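Local structure of lactate dehydrogenase, adjacent gene encodes predicted malate dehydrogenase (4ND5) at residues 10-15 against 39-44; 71-76 against 110-115; 99-104 against 129-134. The protein probably catalyses the reversible, NAD-dependent interconversion of (S)-lactate and pyruvate, as a lactate dehydrogenase of the LDH/MDH superfamily. All coordinates share one frame; numbering follows the deposited sequence.

Contact 1 (10-15 against 39-44); sequences IGSGQI and GIPQGK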
loop_
_atom_site.group_PDB
_atom_site.type_symbol
_atom_site.label_atom_id
_atom_site.label_comp_id
_atom_site.label_asym_id
_atom_site.label_seq_id
_atom_site.Cartn_x
_atom_site.Cartn_y
_atom_site.Cartn_z
ATOM N N ILE A 10 -14.552 20.661 1.779
ATOM C CA ILE A 10 -15.577 21.683 1.573
ATOM C C ILE A 10 -15.816 21.838 0.077
ATOM O O ILE A 10 -14.965 22.356 -0.647
ATOM C CB ILE A 10 -15.184 23.053 2.181
ATOM C CG1 ILE A 10 -14.628 22.898 3.602
ATOM C CG2 ILE A 10 -16.380 23.992 2.185
ATOM C CD1 ILE A 10 -15.555 22.207 4.573
ATOM N N GLY A 11 -16.975 21.371 -0.377
ATOM C CA GLY A 11 -17.309 21.359 -1.795
ATOM C C GLY A 11 -17.347 19.925 -2.286
ATOM O O GLY A 11 -16.331 19.231 -2.251
ATOM N N SER A 12 -18.518 19.489 -2.744
ATOM C CA SER A 12 -18.727 18.108 -3.181
ATOM C C SER A 12 -18.668 17.970 -4.703
ATOM O O SER A 12 -19.311 17.088 -5.271
ATOM C CB SER A 12 -20.080 17.610 -2.676
ATOM O OG SER A 12 -21.136 18.362 -3.251
ATOM N N GLY A 13 -17.897 18.836 -5.358
ATOM C CA GLY A 13 -17.708 18.763 -6.800
ATOM C C GLY A 13 -16.803 17.606 -7.198
ATOM O O GLY A 13 -16.689 16.610 -6.472
ATOM N N GLN A 14 -16.150 17.741 -8.346
ATOM C CA GLN A 14 -15.357 16.647 -8.903
ATOM C C GLN A 14 -14.047 16.441 -8.152
ATOM O O GLN A 14 -13.650 15.300 -7.908
ATOM C CB GLN A 14 -15.114 16.868 -10.396
ATOM C CG GLN A 14 -16.379 16.668 -11.217
ATOM C CD GLN A 14 -16.148 16.796 -12.711
ATOM O OE1 GLN A 14 -15.911 17.894 -13.223
ATOM N NE2 GLN A 14 -16.237 15.676 -13.424
ATOM N N ILE A 15 -13.394 17.537 -7.771
ATOM C CA ILE A 15 -12.169 17.465 -6.972
ATOM C C ILE A 15 -12.494 16.945 -5.572
ATOM O O ILE A 15 -11.845 16.017 -5.087
ATOM C CB ILE A 15 -11.440 18.828 -6.902
ATOM C CG1 ILE A 15 -10.948 19.230 -8.297
ATOM C CG2 ILE A 15 -10.251 18.769 -5.948
ATOM C CD1 ILE A 15 -10.451 20.658 -8.394
ATOM N N GLY A 39 -28.373 16.681 -1.338
ATOM C CA GLY A 39 -28.173 15.291 -1.752
ATOM C C GLY A 39 -26.800 14.916 -2.287
ATOM O O GLY A 39 -26.334 13.801 -2.065
ATOM N N ILE A 40 -26.142 15.836 -2.984
ATOM C CA ILE A 40 -24.907 15.510 -3.696
ATOM C C ILE A 40 -23.800 14.977 -2.766
ATOM O O ILE A 40 -23.253 13.904 -3.030
ATOM C CB ILE A 40 -24.372 16.697 -4.533
ATOM C CG1 ILE A 40 -25.462 17.278 -5.456
ATOM C CG2 ILE A 40 -23.166 16.261 -5.358
ATOM C CD1 ILE A 40 -26.127 16.272 -6.374
ATOM N N PRO A 41 -23.471 15.707 -1.679
ATOM C CA PRO A 41 -22.442 15.161 -0.799
ATOM C C PRO A 41 -22.876 13.856 -0.143
ATOM O O PRO A 41 -22.047 12.968 0.052
ATOM C CB PRO A 41 -22.240 16.261 0.254
ATOM C CG PRO A 41 -23.466 17.103 0.194
ATOM C CD PRO A 41 -23.937 17.032 -1.225
ATOM N N GLN A 42 -24.164 13.747 0.185
ATOM C CA GLN A 42 -24.707 12.533 0.785
ATOM C C GLN A 42 -24.556 11.348 -0.168
ATOM O O GLN A 42 -24.151 10.270 0.245
ATOM C CB GLN A 42 -26.188 12.709 1.162
ATOM C CG GLN A 42 -26.461 13.619 2.360
ATOM C CD GLN A 42 -26.374 15.108 2.052
ATOM O OE1 GLN A 42 -26.416 15.527 0.896
ATOM N NE2 GLN A 42 -26.256 15.919 3.101
ATOM N N GLY A 43 -24.883 11.555 -1.442
ATOM C CA GLY A 43 -24.870 10.484 -2.431
ATOM C C GLY A 43 -23.471 9.985 -2.747
ATOM O O GLY A 43 -23.240 8.779 -2.837
ATOM N N LYS A 44 -22.537 10.913 -2.926
ATOM C CA LYS A 44 -21.148 10.552 -3.145
ATOM C C LYS A 44 -20.576 9.823 -1.928
ATOM O O LYS A 44 -19.838 8.854 -2.079
ATOM C CB LYS A 44 -20.308 11.784 -3.468
ATOM C CG LYS A 44 -20.656 12.426 -4.802
ATOM C CD LYS A 44 -19.626 13.471 -5.218
ATOM C CE LYS A 44 -19.984 14.072 -6.570
ATOM N NZ LYS A 44 -18.969 15.043 -7.058
#
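K44 reaches S12 and G13 because CG sets off opposite the carbonyl carbon (chi1 -67°) and every later bond of the chain is close to fully extended, which carries the ammonium group from helix 40-55 to the loop after strand 6-10. There NZ donates to the carbonyl oxygen of S12 at 2.7 Å, from a position tilted 30° from the carbonyl plane, and adds a weak hydrogen bond to G13 O at 2.8 Å. Two consecutive backbone oxygens are thus gathered on one positive charge, with the last methylenes lying alongside the first of them: K44 CE is 3.4 Å from S12 O. The loop is the glycine-rich turn of a Rossmann fold, with G11 and G13 belonging to a GxGxxG-type sequence predicted to bind NAD(+); Q14 and I15, at the start of helix 14-26, have been seen to contact the cofactor. S12 packs against the start of helix 40-55. Its OG, held between backbone N and carbonyl carbon (chi1 64°), comes 3.6 Å from I40 CG2 and 3.7 Å from P41 CD, while S12 CB lies against P41 CB at 3.9 Å. D35, another residue seen to bind NAD(+), accepts a hydrogen bond from the backbone N of S12. I40 and K44 also pack on L227 and Y233, respectively, of a second subunit.

Contact 2 (71-76 against 110-115); sequences SGSDVV and KYCPNA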
loop_
_atom_site.group_PDB
_atom_site.type_symbol
_atom_site.label_atom_id
_atom_site.label_comp_id
_atom_site.label_asym_id
_atom_site.label_seq_id
_atom_site.Cartn_x
_atom_site.Cartn_y
_atom_site.Cartn_z
ATOM N N SER A 71 -16.525 19.524 13.093
ATOM C CA SER A 71 -15.855 19.783 14.365
ATOM C C SER A 71 -14.751 18.763 14.616
ATOM O O SER A 71 -14.911 17.579 14.324
ATOM C CB SER A 71 -16.848 19.757 15.527
ATOM O OG SER A 71 -17.380 18.457 15.703
ATOM N N GLY A 72 -13.633 19.234 15.157
ATOM C CA GLY A 72 -12.489 18.373 15.449
ATOM C C GLY A 72 -11.737 17.895 14.216
ATOM O O GLY A 72 -10.924 16.978 14.313
ATOM N N SER A 73 -11.997 18.512 13.063
ATOM C CA SER A 73 -11.294 18.167 11.832
ATOM C C SER A 73 -9.831 18.553 11.954
ATOM O O SER A 73 -9.512 19.692 12.304
ATOM C CB SER A 73 -11.904 18.877 10.622
ATOM O OG SER A 73 -13.214 18.406 10.367
ATOM N N ASP A 74 -8.950 17.601 11.666
ATOM C CA ASP A 74 -7.511 17.849 11.676
ATOM C C ASP A 74 -7.092 18.609 10.419
ATOM O O ASP A 74 -6.177 19.438 10.457
ATOM C CB ASP A 74 -6.739 16.534 11.773
ATOM C CG ASP A 74 -7.118 15.715 13.001
ATOM O OD1 ASP A 74 -6.984 16.215 14.127
ATOM O OD2 ASP A 74 -7.547 14.559 12.837
ATOM N N VAL A 75 -7.750 18.306 9.301
ATOM C CA VAL A 75 -7.453 18.958 8.028
ATOM C C VAL A 75 -8.763 19.397 7.382
ATOM O O VAL A 75 -9.755 18.668 7.412
ATOM C CB VAL A 75 -6.662 18.028 7.065
ATOM C CG1 VAL A 75 -6.244 18.767 5.800
ATOM C CG2 VAL A 75 -5.430 17.451 7.749
ATOM N N VAL A 76 -8.763 20.607 6.834
ATOM C CA VAL A 76 -9.880 21.109 6.045
ATOM C C VAL A 76 -9.364 21.444 4.657
ATOM O O VAL A 76 -8.424 22.229 4.522
ATOM C CB VAL A 76 -10.501 22.375 6.667
ATOM C CG1 VAL A 76 -11.621 22.911 5.785
ATOM C CG2 VAL A 76 -11.017 22.084 8.070
ATOM N N LYS A 110 -15.132 28.434 14.362
ATOM C CA LYS A 110 -16.121 27.989 15.328
ATOM C C LYS A 110 -15.932 26.514 15.690
ATOM O O LYS A 110 -15.876 26.177 16.872
ATOM C CB LYS A 110 -17.531 28.225 14.792
ATOM C CG LYS A 110 -18.640 27.945 15.789
ATOM C CD LYS A 110 -19.989 28.294 15.187
ATOM C CE LYS A 110 -21.125 28.050 16.162
ATOM N NZ LYS A 110 -22.434 28.415 15.552
ATOM N N TYR A 111 -15.818 25.642 14.685
ATOM C CA TYR A 111 -15.871 24.189 14.924
ATOM C C TYR A 111 -14.525 23.452 14.870
ATOM O O TYR A 111 -14.393 22.387 15.468
ATOM C CB TYR A 111 -16.875 23.524 13.977
ATOM C CG TYR A 111 -18.319 23.914 14.240
ATOM C CD1 TYR A 111 -18.963 23.544 15.421
ATOM C CD2 TYR A 111 -19.043 24.645 13.303
ATOM C CE1 TYR A 111 -20.284 23.899 15.660
ATOM C CE2 TYR A 111 -20.360 25.002 13.530
ATOM C CZ TYR A 111 -20.978 24.628 14.706
ATOM O OH TYR A 111 -22.289 24.988 14.915
ATOM N N CYS A 112 -13.530 24.004 14.180
ATOM C CA CYS A 112 -12.210 23.367 14.136
ATOM C C CYS A 112 -11.062 24.355 13.899
ATOM O O CYS A 112 -10.362 24.251 12.896
ATOM C CB CYS A 112 -12.194 22.254 13.077
ATOM S SG CYS A 112 -12.760 22.748 11.427
ATOM N N PRO A 113 -10.845 25.300 14.843
ATOM C CA PRO A 113 -9.831 26.349 14.686
ATOM C C PRO A 113 -8.384 25.842 14.665
ATOM O O PRO A 113 -7.503 26.566 14.220
ATOM C CB PRO A 113 -10.063 27.254 15.909
ATOM C CG PRO A 113 -10.680 26.367 16.923
ATOM C CD PRO A 113 -11.530 25.400 16.145
ATOM N N ASN A 114 -8.146 24.615 15.130
ATOM C CA ASN A 114 -6.804 24.015 15.095
ATOM C C ASN A 114 -6.496 23.240 13.798
ATOM O O ASN A 114 -5.392 22.720 13.621
ATOM C CB ASN A 114 -6.589 23.132 16.328
ATOM C CG ASN A 114 -6.393 23.949 17.599
ATOM O OD1 ASN A 114 -5.431 24.701 17.712
ATOM N ND2 ASN A 114 -7.302 23.804 18.556
ATOM N N ALA A 115 -7.456 23.208 12.880
ATOM C CA ALA A 115 -7.288 22.506 11.611
ATOM C C ALA A 115 -6.195 23.092 10.717
ATOM O O ALA A 115 -5.899 24.295 10.769
ATOM C CB ALA A 115 -8.605 22.485 10.854
HETATM O O HOH W 1 -4.895 19.941 12.976
#
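S71 meets Y111 through backbone and CB: its CA lies 3.2 Å from Y111 O in a CA-H...O contact, and the two CB atoms are 4.1 Å apart. At G72, where the backbone takes a positive phi, the amide N donates to that same carbonyl oxygen, Y111 O, at 3.3 Å and with an N-H...O angle of 154°, so one acceptor at the end of helix 94-111 is used twice. S73 follows with its CB 4.0 Å from C112 SG and its carbonyl oxygen 3.3 Å from A115 CB; its own hydroxyl turns instead to I70 O. The carbonyl of D74 approaches A115 CA, and a water bridges the two segments by donating to D74 O and to N114 O, 2.9 Å from each. V76 completes the apolar part. Its CG2, opposite the carbonyl carbon, touches A115 CB at 3.7 Å and C112 SG at 3.8 Å, the sulfur being turned in by a chi1 of 52°. A type I turn from C112 to A115 then leads into strand 116-119, which pairs with strand 75-78, and this closes the parallel beta-alpha-beta crossover of a Rossmann fold.

Contact 3 (99-104 against 129-134); sequences RILDSV and SHFQKV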
loop_
_atom_site.group_PDB
_atom_site.type_symbol
_atom_site.label_atom_id
_atom_site.label_comp_id
_atom_site.label_asym_id
_atom_site.label_seq_id
_atom_site.Cartn_x
_atom_site.Cartn_y
_atom_site.Cartn_z
ATOM N N ARG A 99 -16.594 35.374 -0.917
ATOM C CA ARG A 99 -17.852 35.236 -0.185
ATOM C C ARG A 99 -18.033 33.811 0.337
ATOM O O ARG A 99 -18.519 33.607 1.451
ATOM C CB ARG A 99 -19.016 35.601 -1.108
ATOM C CG ARG A 99 -20.322 35.956 -0.417
ATOM C CD ARG A 99 -21.275 36.573 -1.432
ATOM N NE ARG A 99 -20.769 37.863 -1.914
ATOM C CZ ARG A 99 -20.828 38.304 -3.175
ATOM N NH1 ARG A 99 -21.364 37.568 -4.147
ATOM N NH2 ARG A 99 -20.326 39.500 -3.469
ATOM N N ILE A 100 -17.643 32.830 -0.474
ATOM C CA ILE A 100 -17.681 31.430 -0.056
ATOM C C ILE A 100 -16.672 31.197 1.071
ATOM O O ILE A 100 -16.993 30.539 2.055
ATOM C CB ILE A 100 -17.424 30.457 -1.231
ATOM C CG1 ILE A 100 -18.524 30.598 -2.290
ATOM C CG2 ILE A 100 -17.375 29.016 -0.737
ATOM C CD1 ILE A 100 -18.240 29.872 -3.589
ATOM N N LEU A 101 -15.471 31.758 0.940
ATOM C CA LEU A 101 -14.427 31.590 1.956
ATOM C C LEU A 101 -14.805 32.214 3.303
ATOM O O LEU A 101 -14.484 31.660 4.356
ATOM C CB LEU A 101 -13.092 32.165 1.469
ATOM C CG LEU A 101 -12.446 31.460 0.277
ATOM C CD1 LEU A 101 -11.174 32.181 -0.126
ATOM C CD2 LEU A 101 -12.148 29.999 0.585
ATOM N N ASP A 102 -15.479 33.363 3.267
ATOM C CA ASP A 102 -16.009 33.984 4.487
ATOM C C ASP A 102 -16.904 33.017 5.243
ATOM O O ASP A 102 -16.786 32.866 6.458
ATOM C CB ASP A 102 -16.825 35.239 4.155
ATOM C CG ASP A 102 -15.964 36.410 3.732
ATOM O OD1 ASP A 102 -16.542 37.463 3.384
ATOM O OD2 ASP A 102 -14.722 36.287 3.748
ATOM N N SER A 103 -17.807 32.371 4.517
ATOM C CA SER A 103 -18.722 31.413 5.119
ATOM C C SER A 103 -17.962 30.204 5.684
ATOM O O SER A 103 -18.264 29.737 6.782
ATOM C CB SER A 103 -19.767 30.961 4.099
ATOM O OG SER A 103 -20.700 30.078 4.696
ATOM N N VAL A 104 -16.967 29.717 4.947
ATOM C CA VAL A 104 -16.170 28.570 5.399
ATOM C C VAL A 104 -15.311 28.952 6.602
ATOM O O VAL A 104 -15.187 28.175 7.555
ATOM C CB VAL A 104 -15.272 28.005 4.275
ATOM C CG1 VAL A 104 -14.413 26.861 4.798
ATOM C CG2 VAL A 104 -16.118 27.528 3.106
ATOM N N SER A 129 -4.691 33.994 1.256
ATOM C CA SER A 129 -4.480 35.176 2.094
ATOM C C SER A 129 -5.790 35.664 2.714
ATOM O O SER A 129 -5.865 35.892 3.921
ATOM C CB SER A 129 -3.839 36.299 1.269
ATOM O OG SER A 129 -3.368 37.347 2.095
ATOM N N HIS A 130 -6.827 35.796 1.890
ATOM C CA HIS A 130 -8.143 36.229 2.368
ATOM C C HIS A 130 -8.716 35.296 3.439
ATOM O O HIS A 130 -9.226 35.763 4.457
ATOM C CB HIS A 130 -9.124 36.355 1.200
ATOM C CG HIS A 130 -10.513 36.720 1.617
ATOM N ND1 HIS A 130 -10.851 37.982 2.055
ATOM C CD2 HIS A 130 -11.651 35.989 1.665
ATOM C CE1 HIS A 130 -12.138 38.013 2.353
ATOM N NE2 HIS A 130 -12.647 36.816 2.127
ATOM N N PHE A 131 -8.637 33.982 3.219
ATOM C CA PHE A 131 -9.109 33.028 4.227
ATOM C C PHE A 131 -8.331 33.189 5.532
ATOM O O PHE A 131 -8.914 33.158 6.612
ATOM C CB PHE A 131 -9.008 31.572 3.746
ATOM C CG PHE A 131 -9.527 30.575 4.752
ATOM C CD1 PHE A 131 -10.851 30.171 4.725
ATOM C CD2 PHE A 131 -8.698 30.075 5.750
ATOM C CE1 PHE A 131 -11.339 29.274 5.658
ATOM C CE2 PHE A 131 -9.177 29.178 6.689
ATOM C CZ PHE A 131 -10.501 28.772 6.643
ATOM N N GLN A 132 -7.016 33.345 5.430
ATOM C CA GLN A 132 -6.187 33.541 6.616
ATOM C C GLN A 132 -6.623 34.793 7.381
ATOM O O GLN A 132 -6.767 34.753 8.602
ATOM C CB GLN A 132 -4.706 33.643 6.239
ATOM C CG GLN A 132 -3.758 33.600 7.430
ATOM C CD GLN A 132 -3.737 34.889 8.237
ATOM O OE1 GLN A 132 -3.700 35.989 7.679
ATOM N NE2 GLN A 132 -3.762 34.758 9.559
ATOM N N LYS A 133 -6.831 35.893 6.657
ATOM C CA LYS A 133 -7.222 37.168 7.268
ATOM C C LYS A 133 -8.606 37.112 7.921
ATOM O O LYS A 133 -8.783 37.596 9.037
ATOM C CB LYS A 133 -7.187 38.297 6.232
ATOM C CG LYS A 133 -5.790 38.680 5.767
ATOM C CD LYS A 133 -5.840 39.473 4.467
ATOM C CE LYS A 133 -4.452 39.816 3.959
ATOM N NZ LYS A 133 -4.470 40.188 2.515
ATOM N N VAL A 134 -9.580 36.520 7.234
ATOM C CA VAL A 134 -10.951 36.436 7.760
ATOM C C VAL A 134 -11.084 35.388 8.870
ATOM O O VAL A 134 -11.801 35.608 9.846
ATOM C CB VAL A 134 -11.974 36.153 6.634
ATOM C CG1 VAL A 134 -13.366 35.889 7.197
ATOM C CG2 VAL A 134 -12.010 37.321 5.661
#
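Helices 94-111 and 124-135 of the Rossmann-type NAD-binding domain pack side by side here, their short segments running in broadly the same direction at 38° with axes 9.3 Å apart. The contact has a polar end and an apolar one. At the polar end, H130 projects its ring across to D102, with CG opposite the backbone N. NE2 donates to D102 OD2 at 2.7 Å, but the N-H...O angle of 136° makes the bond distinctly bent. NE2 meets OD2 on its syn side, but well out of the carboxylate plane, and the carboxylate and imidazole planes are turned 36° against each other. The same NE2 has a weak second hydrogen bond to A98 O, one turn earlier on the helix of D102, consistent with an N-H shared between two acceptors. L101 CB lies at the edge of the imidazole, 4.1 Å from its CD2.

Deeper in, F131 packs against the partner helix. Its CD1 comes 3.9 Å from L101 O, and CE1 meets V104 CG1 at 4.0 Å, the valine and phenylalanine side chains crossing at about a right angle. L101, V104 and F131 all reach I78 of strand 75-78, so the helix pair is seated on the parallel sheet. V134, one turn after H130, braces the polar pair: CG2 sits over one face of the imidazole, offset toward the rim, and touches D102 OD2 at 3.5 Å.

All three contacts lie in a single Rossmann-type domain; contact 1 closes before the other two open. Contacts 2 and 3 share helix 94-111, contact 3 taking its middle and contact 2 its C-terminal end; their centres are 15 Å apart and their segments alternate along the chain. I10 joins contact 1 to both: its CG1 meets V76 CG1 of contact 2 at 3.7 Å, and its CG2 meets V104 CG2 of contact 3, also at 3.7 Å. Contact 1 holds cofactor-binding residues itself. Contact 3 borders the predicted cofactor site, the L101 side chain being about 4 Å from that of T121, predicted to bind NAD(+), whereas in contact 2 the V76 side chain stays about 10 Å from that of I120.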